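Local coordinates for protein glutathione S-transferase (Bombyx mori, PDB 3AY8) that probably transfers glutathione to electrophilic compounds, as cytosolic glutathione transferases do, working as a homodimer, at residues K5-P10 / E32-F37. Residues are numbered along the deposited sequence; the frame is centred on the assembly and turned at random.
Sequences KLYHFP and EIVNLF
Y7 and H8 pair in parallel with E32 and I33, joining the two strands of the beta-alpha-beta unit that opens the thioredoxin-like N-terminal domain of glutathione transferases. Three backbone hydrogen bonds join the segments: E32 N to L6 O, H8 N to E32 O and, just past the second strand, V34 N to H8 O at 2.8 Å. Beyond the strands, F9 is the main bump. Its CG lies anti to the backbone N (chi1 -178°), which sends the ring into a hollow shaped by V34 to F37. L36 CB sits over one face, 3.8 Å from F9 CD2. The V34 carbonyl O comes obliquely to the ring, 3.2 Å from F9 CD1. Losing the ring to an alanine here would probably leave a gap over L36 CB and the F37 face without its partner. On the sheet side carrying Y7, E32 in one of its two conformers packs CG 3.6 Å from Y7 CD1, while V34 CG2 meets the ring edge. On the H8 side, I33 CD1 rests against P10 CG at 3.8 Å. The F9 edge meets F37 in a T-shaped stack, planes 83° apart, with F9 CZ over the centre of the F37 ring.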
loop_
_atom_site.group_PDB
_atom_site.type_symbol
_atom_site.label_atom_id
_atom_site.label_comp_id
_atom_site.label_asym_id
_atom_site.label_seq_id
_atom_site.Cartn_x
_atom_site.Cartn_y
_atom_site.Cartn_z
ATOM N N LYS A 5 -14.950 11.920 13.796
ATOM C CA LYS A 5 -15.797 10.801 13.375
ATOM C C LYS A 5 -15.121 9.782 12.433
ATOM O O LYS A 5 -14.427 10.157 11.483
ATOM C CB LYS A 5 -17.086 11.335 12.740
ATOM C CG LYS A 5 -18.111 10.258 12.405
ATOM C CD LYS A 5 -19.506 10.614 12.911
ATOM C CE LYS A 5 -20.241 11.599 12.008
ATOM N NZ LYS A 5 -21.720 11.617 12.306
ATOM N N LEU A 6 -15.343 8.499 12.703
ATOM C CA LEU A 6 -14.894 7.419 11.815
ATOM C C LEU A 6 -16.086 6.673 11.237
ATOM O O LEU A 6 -16.918 6.162 11.988
ATOM C CB LEU A 6 -13.971 6.446 12.557
ATOM C CG LEU A 6 -13.340 5.326 11.712
ATOM C CD1 LEU A 6 -12.272 5.880 10.784
ATOM C CD2 LEU A 6 -12.760 4.233 12.579
ATOM N N TYR A 7 -16.181 6.640 9.910
ATOM C CA TYR A 7 -17.160 5.793 9.236
ATOM C C TYR A 7 -16.538 4.410 9.047
ATOM O O TYR A 7 -15.518 4.268 8.359
ATOM C CB TYR A 7 -17.606 6.409 7.909
ATOM C CG TYR A 7 -18.349 7.721 8.109
ATOM C CD1 TYR A 7 -19.748 7.751 8.153
ATOM C CD2 TYR A 7 -17.653 8.919 8.301
ATOM C CE1 TYR A 7 -20.439 8.949 8.358
ATOM C CE2 TYR A 7 -18.329 10.122 8.504
ATOM C CZ TYR A 7 -19.723 10.123 8.534
ATOM O OH TYR A 7 -20.398 11.299 8.730
ATOM N N HIS A 8 -17.171 3.406 9.653
ATOM C CA HIS A 8 -16.509 2.139 9.966
ATOM C C HIS A 8 -17.381 0.944 9.618
ATOM O O HIS A 8 -18.588 0.933 9.896
ATOM C CB HIS A 8 -16.143 2.127 11.465
ATOM C CG HIS A 8 -15.487 0.865 11.942
ATOM N ND1 HIS A 8 -15.913 0.183 13.067
ATOM C CD2 HIS A 8 -14.419 0.176 11.469
ATOM C CE1 HIS A 8 -15.139 -0.873 13.260
ATOM N NE2 HIS A 8 -14.228 -0.901 12.304
ATOM N N PHE A 9 -16.771 -0.068 9.010
ATOM C CA PHE A 9 -17.448 -1.344 8.773
ATOM C C PHE A 9 -16.667 -2.423 9.524
ATOM O O PHE A 9 -15.587 -2.812 9.070
ATOM C CB PHE A 9 -17.508 -1.638 7.260
ATOM C CG PHE A 9 -18.247 -2.918 6.888
ATOM C CD1 PHE A 9 -19.373 -3.341 7.595
ATOM C CD2 PHE A 9 -17.823 -3.678 5.800
ATOM C CE1 PHE A 9 -20.065 -4.508 7.225
ATOM C CE2 PHE A 9 -18.501 -4.841 5.418
ATOM C CZ PHE A 9 -19.626 -5.255 6.134
ATOM N N PRO A 10 -17.206 -2.911 10.674
ATOM C CA PRO A 10 -16.420 -3.802 11.539
ATOM C C PRO A 10 -15.884 -5.051 10.841
ATOM O O PRO A 10 -14.894 -5.606 11.276
ATOM C CB PRO A 10 -17.399 -4.180 12.654
ATOM C CG PRO A 10 -18.358 -3.021 12.709
ATOM C CD PRO A 10 -18.517 -2.585 11.271
ATOM N N GLU A 32 -19.523 5.823 13.298
ATOM C CA GLU A 32 -20.717 5.591 12.504
ATOM C C GLU A 32 -20.552 4.274 11.757
ATOM O O GLU A 32 -19.693 4.166 10.885
ATOM C CB GLU A 32 -20.917 6.736 11.515
ATOM C CG GLU A 32 -22.146 6.583 10.641
ATOM C CD GLU A 32 -23.329 7.350 11.175
ATOM O OE1 GLU A 32 -23.365 8.586 10.992
ATOM O OE2 GLU A 32 -24.222 6.717 11.774
ATOM N N ILE A 33 -21.367 3.279 12.111
ATOM C CA ILE A 33 -21.313 1.971 11.481
ATOM C C ILE A 33 -21.918 2.057 10.084
ATOM O O ILE A 33 -23.027 2.565 9.905
ATOM C CB ILE A 33 -22.016 0.875 12.333
ATOM C CG1 ILE A 33 -21.370 0.751 13.730
ATOM C CG2 ILE A 33 -22.031 -0.468 11.599
ATOM C CD1 ILE A 33 -19.854 0.355 13.714
ATOM N N VAL A 34 -21.165 1.581 9.098
ATOM C CA VAL A 34 -21.577 1.612 7.699
ATOM C C VAL A 34 -21.601 0.166 7.221
ATOM O O VAL A 34 -20.553 -0.454 7.048
ATOM C CB VAL A 34 -20.601 2.479 6.839
ATOM C CG1 VAL A 34 -21.011 2.499 5.367
ATOM C CG2 VAL A 34 -20.528 3.907 7.375
ATOM N N ASN A 35 -22.800 -0.378 7.039
ATOM C CA ASN A 35 -22.940 -1.748 6.566
ATOM C C ASN A 35 -22.792 -1.806 5.046
ATOM O O ASN A 35 -23.748 -1.564 4.305
ATOM C CB ASN A 35 -24.277 -2.348 7.016
ATOM C CG ASN A 35 -24.409 -3.818 6.665
ATOM O OD1 ASN A 35 -23.617 -4.367 5.894
ATOM N ND2 ASN A 35 -25.417 -4.468 7.234
ATOM N N LEU A 36 -21.588 -2.132 4.588
ATOM C CA LEU A 36 -21.339 -2.256 3.155
ATOM C C LEU A 36 -22.054 -3.452 2.509
ATOM O O LEU A 36 -22.292 -3.450 1.301
ATOM C CB LEU A 36 -19.838 -2.256 2.846
ATOM C CG LEU A 36 -19.095 -0.926 3.041
ATOM C CD1 LEU A 36 -17.692 -1.029 2.465
ATOM C CD2 LEU A 36 -19.839 0.268 2.423
ATOM N N PHE A 37 -22.426 -4.449 3.311
ATOM C CA PHE A 37 -23.233 -5.569 2.807
ATOM C C PHE A 37 -24.651 -5.155 2.367
ATOM O O PHE A 37 -25.274 -5.850 1.559
ATOM C CB PHE A 37 -23.320 -6.708 3.830
ATOM C CG PHE A 37 -22.050 -7.505 3.979
ATOM C CD1 PHE A 37 -21.859 -8.313 5.098
ATOM C CD2 PHE A 37 -21.045 -7.445 3.013
ATOM C CE1 PHE A 37 -20.694 -9.058 5.252
ATOM C CE2 PHE A 37 -19.870 -8.187 3.160
ATOM C CZ PHE A 37 -19.697 -8.995 4.282
#